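Local coordinates for protein glucanase (Clostridium thermocellum, PDB 5GXX) that probably hydrolyses internal beta-1,4-glucosidic bonds of cellulose as a family 9 endoglucanase of the cellulosome, at residues D274-Q279 with G292-D297. The protein carries 1 engineered substitution. Numbering follows the deposited sequence.
Sequences DWWTPQ and GLAHLD
Trp-275 and Trp-276, neighbours in the last turn of helix 263-276, bring the benzo rims of their indoles up against Ala-294 and Leu-296, so that two indoles meet two aliphatic side chains of the loop leading to helix 301-318. The contact between the segments is apolar throughout. Ala-294 points its methyl at the edge of the Trp-276 ring, near the ring plane, with CB 3.6 Å from both CE3 and CZ3 of that indole. Leu-296 serves both tryptophans: its CD1 meets the in-plane edge of Trp-275, 3.7 Å from CH2 of that ring. Its CB approaches CH2 of Trp-276 obliquely at 3.8 Å. The leucine chain runs roughly perpendicular to both tryptophan side chains.

Aromatic packing within the helix end sets up this surface. Trp-275, with CG anti to the backbone N (chi1 -177°), carries CZ3 over one face of the Trp-276 ring, 3.4 Å above its plane and displaced toward the rim.

Polar groups are settled around the apolar patch. Thr-277, the first residue beyond helical geometry, donates both N and OG1 to Asp-274 O, the hydroxyl at 2.7 Å. The indole NE1 of Trp-276 bonds to Trp-241 O, and Gln-335 of helix 322-340 accepts from Ala-294 N.

Within the catalytic family 9 region, the direct contact between 274-279 and 292-297 rests on apolar packing, while Tyr-288 of the intervening loop hydrogen-bonds to Trp-276 O. The pair illustrates how apolar side chains of the following loop can cover a helix end while a buried indole N-H finds its partner in another part of the fold: the bond to Trp-241 restricts the rotation of the Trp-276 ring.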
loop_
_atom_site.group_PDB
_atom_site.type_symbol
_atom_site.label_atom_id
_atom_site.label_comp_id
_atom_site.label_asym_id
_atom_site.label_seq_id
_atom_site.Cartn_x
_atom_site.Cartn_y
_atom_site.Cartn_z
ATOM N N ASP A 274 -36.804 12.880 -47.662
ATOM C CA ASP A 274 -38.131 13.225 -47.147
ATOM C C ASP A 274 -38.289 12.694 -45.721
ATOM O O ASP A 274 -38.858 13.364 -44.870
ATOM C CB ASP A 274 -39.234 12.651 -48.041
ATOM C CG ASP A 274 -39.460 13.473 -49.308
ATOM O OD1 ASP A 274 -38.759 14.488 -49.534
ATOM O OD2 ASP A 274 -40.393 13.099 -50.042
ATOM N N TRP A 275 -37.790 11.487 -45.469
ATOM C CA TRP A 275 -37.879 10.888 -44.143
ATOM C C TRP A 275 -37.187 11.721 -43.075
ATOM O O TRP A 275 -37.611 11.697 -41.929
ATOM C CB TRP A 275 -37.356 9.447 -44.167
ATOM C CG TRP A 275 -37.465 8.688 -42.873
ATOM C CD1 TRP A 275 -38.561 8.045 -42.373
ATOM C CD2 TRP A 275 -36.425 8.521 -41.902
ATOM N NE1 TRP A 275 -38.273 7.502 -41.131
ATOM C CE2 TRP A 275 -36.960 7.766 -40.835
ATOM C CE3 TRP A 275 -35.087 8.927 -41.841
ATOM C CZ2 TRP A 275 -36.196 7.398 -39.730
ATOM C CZ3 TRP A 275 -34.326 8.557 -40.747
ATOM C CH2 TRP A 275 -34.886 7.798 -39.706
ATOM N N TRP A 276 -36.135 12.424 -43.471
ATOM C CA TRP A 276 -35.394 13.315 -42.594
ATOM C C TRP A 276 -36.042 14.695 -42.401
ATOM O O TRP A 276 -35.713 15.380 -41.435
ATOM C CB TRP A 276 -33.978 13.476 -43.148
ATOM C CG TRP A 276 -33.092 12.369 -42.692
ATOM C CD1 TRP A 276 -32.866 11.162 -43.313
ATOM C CD2 TRP A 276 -32.341 12.345 -41.477
ATOM N NE1 TRP A 276 -32.006 10.398 -42.549
ATOM C CE2 TRP A 276 -31.673 11.104 -41.416
ATOM C CE3 TRP A 276 -32.141 13.279 -40.447
ATOM C CZ2 TRP A 276 -30.841 10.764 -40.340
ATOM C CZ3 TRP A 276 -31.302 12.948 -39.395
ATOM C CH2 TRP A 276 -30.662 11.694 -39.347
ATOM N N THR A 277 -36.921 15.108 -43.311
ATOM C CA THR A 277 -37.512 16.445 -43.269
ATOM C C THR A 277 -38.712 16.500 -42.318
ATOM O O THR A 277 -39.318 15.473 -42.025
ATOM C CB THR A 277 -37.998 16.906 -44.659
ATOM O OG1 THR A 277 -39.092 16.082 -45.096
ATOM C CG2 THR A 277 -36.853 16.928 -45.677
ATOM N N PRO A 278 -39.090 17.697 -41.850
ATOM C CA PRO A 278 -40.284 17.826 -41.011
ATOM C C PRO A 278 -41.569 17.226 -41.593
ATOM O O PRO A 278 -42.408 16.725 -40.844
ATOM C CB PRO A 278 -40.409 19.341 -40.804
ATOM C CG PRO A 278 -38.968 19.782 -40.789
ATOM C CD PRO A 278 -38.371 18.981 -41.933
ATOM N N GLN A 279 -41.731 17.223 -42.919
ATOM C CA GLN A 279 -42.963 16.693 -43.507
ATOM C C GLN A 279 -42.980 15.159 -43.583
ATOM O O GLN A 279 -44.053 14.573 -43.726
ATOM C CB GLN A 279 -43.209 17.312 -44.885
ATOM C CG GLN A 279 -43.559 18.813 -44.856
ATOM C CD GLN A 279 -44.919 19.179 -44.307
ATOM O OE1 GLN A 279 -45.856 18.384 -44.283
ATOM N NE2 GLN A 279 -45.048 20.440 -43.897
ATOM N N GLY A 292 -36.246 21.456 -32.945
ATOM C CA GLY A 292 -36.013 21.389 -34.395
ATOM C C GLY A 292 -34.844 20.547 -34.879
ATOM O O GLY A 292 -34.510 20.577 -36.073
ATOM N N LEU A 293 -34.224 19.787 -33.974
ATOM C CA LEU A 293 -33.101 18.926 -34.350
ATOM C C LEU A 293 -33.611 17.555 -34.768
ATOM O O LEU A 293 -34.319 16.910 -33.998
ATOM C CB LEU A 293 -32.097 18.756 -33.203
ATOM C CG LEU A 293 -30.963 17.741 -33.388
ATOM C CD1 LEU A 293 -29.993 18.204 -34.487
ATOM C CD2 LEU A 293 -30.211 17.585 -32.074
ATOM N N ALA A 294 -33.245 17.102 -35.969
ATOM C CA ALA A 294 -33.567 15.730 -36.390
ATOM C C ALA A 294 -32.662 14.861 -35.534
ATOM O O ALA A 294 -31.440 15.055 -35.551
ATOM C CB ALA A 294 -33.332 15.538 -37.914
ATOM N N HIS A 295 -33.255 13.949 -34.763
ATOM C CA HIS A 295 -32.545 13.237 -33.697
ATOM C C HIS A 295 -32.601 11.720 -33.934
ATOM O O HIS A 295 -33.586 11.029 -33.608
ATOM C CB HIS A 295 -33.160 13.613 -32.340
ATOM C CG HIS A 295 -32.236 13.446 -31.170
ATOM N ND1 HIS A 295 -31.910 12.207 -30.657
ATOM C CD2 HIS A 295 -31.608 14.362 -30.392
ATOM C CE1 HIS A 295 -31.102 12.371 -29.626
ATOM N NE2 HIS A 295 -30.888 13.666 -29.452
ATOM N N LEU A 296 -31.550 11.204 -34.562
ATOM C CA LEU A 296 -31.613 9.833 -35.055
ATOM C C LEU A 296 -31.445 8.775 -33.977
ATOM O O LEU A 296 -32.099 7.725 -34.050
ATOM C CB LEU A 296 -30.613 9.597 -36.202
ATOM C CG LEU A 296 -30.583 8.198 -36.846
ATOM C CD1 LEU A 296 -31.883 8.016 -37.633
ATOM C CD2 LEU A 296 -29.337 8.084 -37.707
ATOM N N ASP A 297 -30.575 9.055 -33.008
ATOM C CA ASP A 297 -30.203 8.053 -32.026
ATOM C C ASP A 297 -29.627 8.783 -30.832
ATOM O O ASP A 297 -29.300 9.960 -30.929
ATOM C CB ASP A 297 -29.153 7.124 -32.650
ATOM C CG ASP A 297 -28.996 5.791 -31.915
ATOM O OD1 ASP A 297 -29.971 5.238 -31.373
ATOM O OD2 ASP A 297 -27.865 5.276 -31.868
#